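Local coordinates for protein obscurin (Homo sapiens, PDB 2YZ8) that probably serves as a giant modular scaffold of the muscle sarcomere, built largely of immunoglobulin-like domains such as this one, at residues 26-32 and 61-67; 51-55 and 66-71. All blocks are in the same frame, centred on the assembly; numbering follows the deposited sequence.

In the fold
Contacts 1 and 2 show how one strand of an immunoglobulin sandwich does different work along its two edges. Both use strand 62-67 and belong to the four-stranded sheet, contact 1 on the side of strand 26-32 and contact 2 on that of strand 54-59, sharing Val66 and Val67. The centre of contact 1 lies about 5 Å, and that of contact 2 about 11 Å, from the centre of the chain. Contact 1 joins regular backbone pairing to a row of buried apolar side chains. Contact 2 has a short run of strand pairing, then gives way to loops, where a lysine amine bonds a backbone carbonyl and, with an arginine, an acidic partner. Leu65 and Ala26 of contact 1 pack on Tyr54 and Leu70 of contact 2.

Contact 1. Residues 26-32 and 61-67; sequences ATLRCVL and AMLELVV
In the B-E strand pair of this I-set immunoglobulin domain, Ala26, Leu28 and Cys30 face Val67, Leu65 and Leu63 as antiparallel hydrogen-bonded pairs. Each pair exchanges two backbone bonds, as between Leu28 N and Leu65 O (2.8 Å), and Leu32 N adds a last one to Ala61 O. Their side chains line the inner face. Leu28 and Leu65 lie side by side and point the same way, their CD2 methyls 4.1 Å apart. Farther along, Cys30 SG, set between its own backbone N and carbonyl carbon (chi1 61°), rests 3.9 Å from Leu63 CB. Leu63 CD1 reaches obliquely across to Leu32 CG at 3.7 Å. With an alanine here in place of Leu32, Leu63 CD1 would probably lose the isobutyl group it leans on, opening a gap between strands 26-32 and 62-67 at this end of the inner face.

The outer face is more polar. Thr27 CG2 touches Glu64 CG at 3.4 Å, and the same methyl sits against the centre of the Arg29 guanidinium, 3.4 Å from its plane. Because CG2 lies anti to the Thr27 backbone N (chi1 -57° for OG1), OG1 stays on the side of that N, where one water links it to Glu64 OE1. Glu64 OE2 is 4.4 Å from Arg29 NE and well out of the guanidinium plane, so any attraction is probably one of charge alone. Selenomethionine Met62 brings its selenium beside Val31 CG2.

Strand 76-82 of the facing sheet closes over the inner side chains: Tyr78 meets Leu28 and Leu65, while Cys80 meets Cys30 and Leu63. Within the sheet, strand 11-13 flanks strand 26-32, with Phe11 against Cys30, and strand 54-59 flanks strand 62-67.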
loop_
_atom_site.group_PDB
_atom_site.type_symbol
_atom_site.label_atom_id
_atom_site.label_comp_id
_atom_site.label_asym_id
_atom_site.label_seq_id
_atom_site.Cartn_x
_atom_site.Cartn_y
_atom_site.Cartn_z
ATOM N N ALA A 26 0.949 -8.806 -3.371
ATOM C CA ALA A 26 1.869 -7.709 -3.104
ATOM C C ALA A 26 1.590 -7.150 -1.715
ATOM O O ALA A 26 0.448 -6.831 -1.399
ATOM C CB ALA A 26 1.712 -6.627 -4.154
ATOM N N THR A 27 2.628 -7.051 -0.888
ATOM C CA THR A 27 2.494 -6.425 0.427
ATOM C C THR A 27 3.238 -5.094 0.480
ATOM O O THR A 27 4.470 -5.062 0.513
ATOM C CB THR A 27 2.974 -7.343 1.571
ATOM O OG1 THR A 27 2.240 -8.570 1.542
ATOM C CG2 THR A 27 2.752 -6.669 2.914
ATOM N N LEU A 28 2.473 -4.006 0.486
ATOM C CA LEU A 28 3.023 -2.659 0.590
ATOM C C LEU A 28 3.046 -2.228 2.051
ATOM O O LEU A 28 2.011 -2.236 2.725
ATOM C CB LEU A 28 2.200 -1.681 -0.249
ATOM C CG LEU A 28 2.369 -1.768 -1.769
ATOM C CD1 LEU A 28 2.055 -3.155 -2.324
ATOM C CD2 LEU A 28 1.476 -0.744 -2.419
ATOM N N ARG A 29 4.228 -1.857 2.535
ATOM C CA ARG A 29 4.415 -1.549 3.954
ATOM C C ARG A 29 4.993 -0.157 4.181
ATOM O O ARG A 29 5.920 0.260 3.484
ATOM C CB ARG A 29 5.346 -2.573 4.603
ATOM C CG ARG A 29 4.802 -3.987 4.692
ATOM C CD ARG A 29 5.818 -4.887 5.368
ATOM N NE ARG A 29 5.297 -6.223 5.644
ATOM C CZ ARG A 29 5.469 -7.279 4.853
ATOM N NH1 ARG A 29 4.957 -8.452 5.198
ATOM N NH2 ARG A 29 6.145 -7.168 3.713
ATOM N N CYS A 30 4.445 0.549 5.168
ATOM C CA CYS A 30 5.038 1.794 5.651
ATOM C C CYS A 30 4.842 1.926 7.159
ATOM O O CYS A 30 4.166 1.098 7.778
ATOM C CB CYS A 30 4.497 3.020 4.897
ATOM S SG CYS A 30 2.714 3.284 5.027
ATOM N N VAL A 31 5.451 2.949 7.754
ATOM C CA VAL A 31 5.449 3.096 9.214
ATOM C C VAL A 31 5.159 4.535 9.641
ATOM O O VAL A 31 5.723 5.480 9.085
ATOM C CB VAL A 31 6.801 2.643 9.830
ATOM C CG1 VAL A 31 6.766 2.735 11.346
ATOM C CG2 VAL A 31 7.155 1.221 9.403
ATOM N N LEU A 32 4.274 4.687 10.625
ATOM C CA LEU A 32 3.948 5.989 11.213
ATOM C C LEU A 32 4.857 6.299 12.406
ATOM O O LEU A 32 5.470 5.393 12.976
ATOM C CB LEU A 32 2.489 6.001 11.692
ATOM C CG LEU A 32 1.355 5.843 10.679
ATOM C CD1 LEU A 32 0.073 5.381 11.393
ATOM C CD2 LEU A 32 1.122 7.125 9.894
ATOM N N ALA A 61 2.197 0.934 14.774
ATOM C CA ALA A 61 2.574 1.975 13.820
ATOM C C ALA A 61 2.879 1.416 12.421
ATOM O O ALA A 61 3.018 2.185 11.456
ATOM C CB ALA A 61 3.758 2.761 14.350
HETATM N N MSE A 62 2.979 0.092 12.313
HETATM C CA MSE A 62 3.213 -0.566 11.024
HETATM C C MSE A 62 1.915 -0.647 10.221
HETATM O O MSE A 62 0.888 -1.144 10.708
HETATM C CB MSE A 62 3.794 -1.976 11.197
HETATM C CG MSE A 62 4.668 -2.207 12.430
HETATM SE SE MSE A 62 6.599 -1.957 12.223
HETATM C CE MSE A 62 7.160 -2.809 13.862
ATOM N N LEU A 63 1.981 -0.174 8.982
ATOM C CA LEU A 63 0.845 -0.184 8.068
ATOM C C LEU A 63 1.135 -1.096 6.884
ATOM O O LEU A 63 2.255 -1.144 6.381
ATOM C CB LEU A 63 0.549 1.233 7.566
ATOM C CG LEU A 63 0.134 2.272 8.611
ATOM C CD1 LEU A 63 0.170 3.651 7.985
ATOM C CD2 LEU A 63 -1.241 1.962 9.188
ATOM N N GLU A 64 0.108 -1.809 6.437
ATOM C CA GLU A 64 0.281 -2.835 5.422
ATOM C C GLU A 64 -0.930 -2.871 4.483
ATOM O O GLU A 64 -2.079 -2.881 4.939
ATOM C CB GLU A 64 0.470 -4.178 6.128
ATOM C CG GLU A 64 0.698 -5.374 5.232
ATOM C CD GLU A 64 0.806 -6.674 6.014
ATOM O OE1 GLU A 64 0.480 -7.738 5.450
ATOM O OE2 GLU A 64 1.216 -6.636 7.194
ATOM N N LEU A 65 -0.660 -2.876 3.179
ATOM C CA LEU A 65 -1.688 -3.104 2.161
ATOM C C LEU A 65 -1.354 -4.369 1.385
ATOM O O LEU A 65 -0.275 -4.488 0.796
ATOM C CB LEU A 65 -1.812 -1.919 1.185
ATOM C CG LEU A 65 -2.698 -2.127 -0.057
ATOM C CD1 LEU A 65 -4.186 -2.065 0.292
ATOM C CD2 LEU A 65 -2.363 -1.133 -1.169
ATOM N N VAL A 66 -2.288 -5.309 1.390
ATOM C CA VAL A 66 -2.128 -6.541 0.648
ATOM C C VAL A 66 -2.982 -6.449 -0.611
ATOM O O VAL A 66 -4.186 -6.200 -0.545
ATOM C CB VAL A 66 -2.495 -7.786 1.504
ATOM C CG1 VAL A 66 -2.190 -9.070 0.747
ATOM C CG2 VAL A 66 -1.724 -7.768 2.815
ATOM N N VAL A 67 -2.329 -6.608 -1.755
ATOM C CA VAL A 67 -3.001 -6.639 -3.047
ATOM C C VAL A 67 -2.986 -8.092 -3.497
ATOM O O VAL A 67 -1.943 -8.610 -3.888
ATOM C CB VAL A 67 -2.271 -5.761 -4.095
ATOM C CG1 VAL A 67 -3.111 -5.625 -5.357
ATOM C CG2 VAL A 67 -1.949 -4.388 -3.521
HETATM O O HOH W 1 1.239 -9.994 4.139
#

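Contact 2. Residues 51-55 and 66-71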
loop_
_atom_site.group_PDB
_atom_site.type_symbol
_atom_site.label_atom_id
_atom_site.label_comp_id
_atom_site.label_asym_id
_atom_site.label_seq_id
_atom_site.Cartn_x
_atom_site.Cartn_y
_atom_site.Cartn_z
ATOM N N GLY A 51 -11.618 -5.221 0.782
ATOM C CA GLY A 51 -12.472 -6.187 0.088
ATOM C C GLY A 51 -11.721 -7.465 -0.224
ATOM O O GLY A 51 -10.807 -7.848 0.508
ATOM N N ASP A 52 -12.110 -8.134 -1.303
ATOM C CA ASP A 52 -11.421 -9.346 -1.744
ATOM C C ASP A 52 -10.074 -9.009 -2.383
ATOM O O ASP A 52 -9.102 -9.746 -2.220
ATOM C CB ASP A 52 -12.292 -10.146 -2.721
ATOM C CG ASP A 52 -13.477 -10.832 -2.039
ATOM O OD1 ASP A 52 -13.642 -10.703 -0.805
ATOM O OD2 ASP A 52 -14.251 -11.514 -2.748
ATOM N N LYS A 53 -10.022 -7.881 -3.086
ATOM C CA LYS A 53 -8.808 -7.436 -3.769
ATOM C C LYS A 53 -7.764 -6.858 -2.818
ATOM O O LYS A 53 -6.583 -7.209 -2.892
ATOM C CB LYS A 53 -9.148 -6.396 -4.842
ATOM C CG LYS A 53 -7.988 -6.074 -5.774
ATOM C CD LYS A 53 -7.746 -7.232 -6.727
ATOM C CE LYS A 53 -6.412 -7.119 -7.410
ATOM N NZ LYS A 53 -6.116 -8.346 -8.189
ATOM N N TYR A 54 -8.207 -5.961 -1.940
ATOM C CA TYR A 54 -7.310 -5.260 -1.039
ATOM C C TYR A 54 -7.600 -5.618 0.405
ATOM O O TYR A 54 -8.759 -5.643 0.826
ATOM C CB TYR A 54 -7.433 -3.745 -1.217
ATOM C CG TYR A 54 -7.352 -3.284 -2.650
ATOM C CD1 TYR A 54 -6.125 -3.204 -3.312
ATOM C CD2 TYR A 54 -8.501 -2.917 -3.344
ATOM C CE1 TYR A 54 -6.050 -2.773 -4.635
ATOM C CE2 TYR A 54 -8.439 -2.495 -4.666
ATOM C CZ TYR A 54 -7.216 -2.424 -5.301
ATOM O OH TYR A 54 -7.171 -1.997 -6.599
ATOM N N SER A 55 -6.540 -5.894 1.156
ATOM C CA SER A 55 -6.648 -6.074 2.595
ATOM C C SER A 55 -5.822 -4.979 3.263
ATOM O O SER A 55 -4.622 -4.840 2.988
ATOM C CB SER A 55 -6.161 -7.467 3.001
ATOM O OG SER A 55 -6.320 -7.683 4.390
ATOM N N VAL A 66 -2.288 -5.309 1.390
ATOM C CA VAL A 66 -2.128 -6.541 0.648
ATOM C C VAL A 66 -2.982 -6.449 -0.611
ATOM O O VAL A 66 -4.186 -6.200 -0.545
ATOM C CB VAL A 66 -2.495 -7.786 1.504
ATOM C CG1 VAL A 66 -2.190 -9.070 0.747
ATOM C CG2 VAL A 66 -1.724 -7.768 2.815
ATOM N N VAL A 67 -2.329 -6.608 -1.755
ATOM C CA VAL A 67 -3.001 -6.639 -3.047
ATOM C C VAL A 67 -2.986 -8.092 -3.497
ATOM O O VAL A 67 -1.943 -8.610 -3.888
ATOM C CB VAL A 67 -2.271 -5.761 -4.095
ATOM C CG1 VAL A 67 -3.111 -5.625 -5.357
ATOM C CG2 VAL A 67 -1.949 -4.388 -3.521
ATOM N N ARG A 68 -4.137 -8.749 -3.418
ATOM C CA ARG A 68 -4.233 -10.173 -3.719
ATOM C C ARG A 68 -4.482 -10.419 -5.209
ATOM O O ARG A 68 -4.881 -9.503 -5.934
ATOM C CB ARG A 68 -5.314 -10.824 -2.854
ATOM C CG ARG A 68 -4.904 -10.955 -1.392
ATOM C CD ARG A 68 -6.056 -11.376 -0.502
ATOM N NE ARG A 68 -6.931 -10.251 -0.190
ATOM C CZ ARG A 68 -7.672 -10.155 0.906
ATOM N NH1 ARG A 68 -7.648 -11.110 1.826
ATOM N NH2 ARG A 68 -8.435 -9.089 1.089
ATOM N N ASN A 69 -4.228 -11.651 -5.651
ATOM C CA ASN A 69 -4.383 -12.053 -7.057
ATOM C C ASN A 69 -3.798 -11.034 -8.045
ATOM O O ASN A 69 -4.510 -10.507 -8.913
ATOM C CB ASN A 69 -5.856 -12.352 -7.384
ATOM C CG ASN A 69 -6.419 -13.518 -6.578
ATOM O OD1 ASN A 69 -6.349 -13.538 -5.350
ATOM N ND2 ASN A 69 -6.998 -14.492 -7.275
ATOM N N LEU A 70 -2.501 -10.763 -7.908
ATOM C CA LEU A 70 -1.835 -9.753 -8.729
ATOM C C LEU A 70 -1.955 -10.007 -10.227
ATOM O O LEU A 70 -1.623 -11.092 -10.719
ATOM C CB LEU A 70 -0.357 -9.610 -8.355
ATOM C CG LEU A 70 0.038 -8.548 -7.327
ATOM C CD1 LEU A 70 1.545 -8.505 -7.253
ATOM C CD2 LEU A 70 -0.507 -7.168 -7.689
ATOM N N ARG A 71 -2.447 -8.986 -10.923
ATOM C CA ARG A 71 -2.531 -8.955 -12.374
ATOM C C ARG A 71 -1.680 -7.766 -12.824
ATOM O O ARG A 71 -1.415 -6.877 -12.014
ATOM C CB ARG A 71 -3.976 -8.717 -12.801
ATOM C CG ARG A 71 -4.997 -9.737 -12.326
ATOM C CD ARG A 71 -6.396 -9.138 -12.412
ATOM N NE ARG A 71 -6.531 -7.977 -11.528
ATOM C CZ ARG A 71 -7.459 -7.031 -11.651
ATOM N NH1 ARG A 71 -8.352 -7.081 -12.631
ATOM N NH2 ARG A 71 -7.487 -6.023 -10.790
#
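Ser55 and Val66 form a hydrogen-bonded antiparallel pair at the open end of the D-E hairpin of the immunoglobulin fold, Ser55 N to Val66 O and Val66 N to Ser55 O both spanning 2.9 Å. One step outward, Arg68 N donates to Lys53 O in a nearly straight bond (171° at the hydrogen). The Lys53 side chain returns the link: bent at chi2 (73°), it turns back over the loop and gives NZ to Arg68 O at 2.8 Å. On the other side of the strand pair Arg68 folds back at chi3 (-79°), laying one guanidinium face on Ser55 CB, 3.4 Å from the plane and offset toward its rim.

A second shell steadies these groups. Asp74, from the D-x-G-x-Y-x-C sequence characteristic of immunoglobulin domains, forms salt bridges with both Lys53 NZ and Arg71 NH2, one carboxylate oxygen to each, and so holds the two cations together. Ser55 OG is hydrogen-bonded to Arg57 NE. The aliphatic part of Lys53 is used too: its CG sits over the centre of the Tyr54 ring, 3.7 Å from the ring plane, while Tyr54 CE1 touches Val67 CG1 at 4.2 Å.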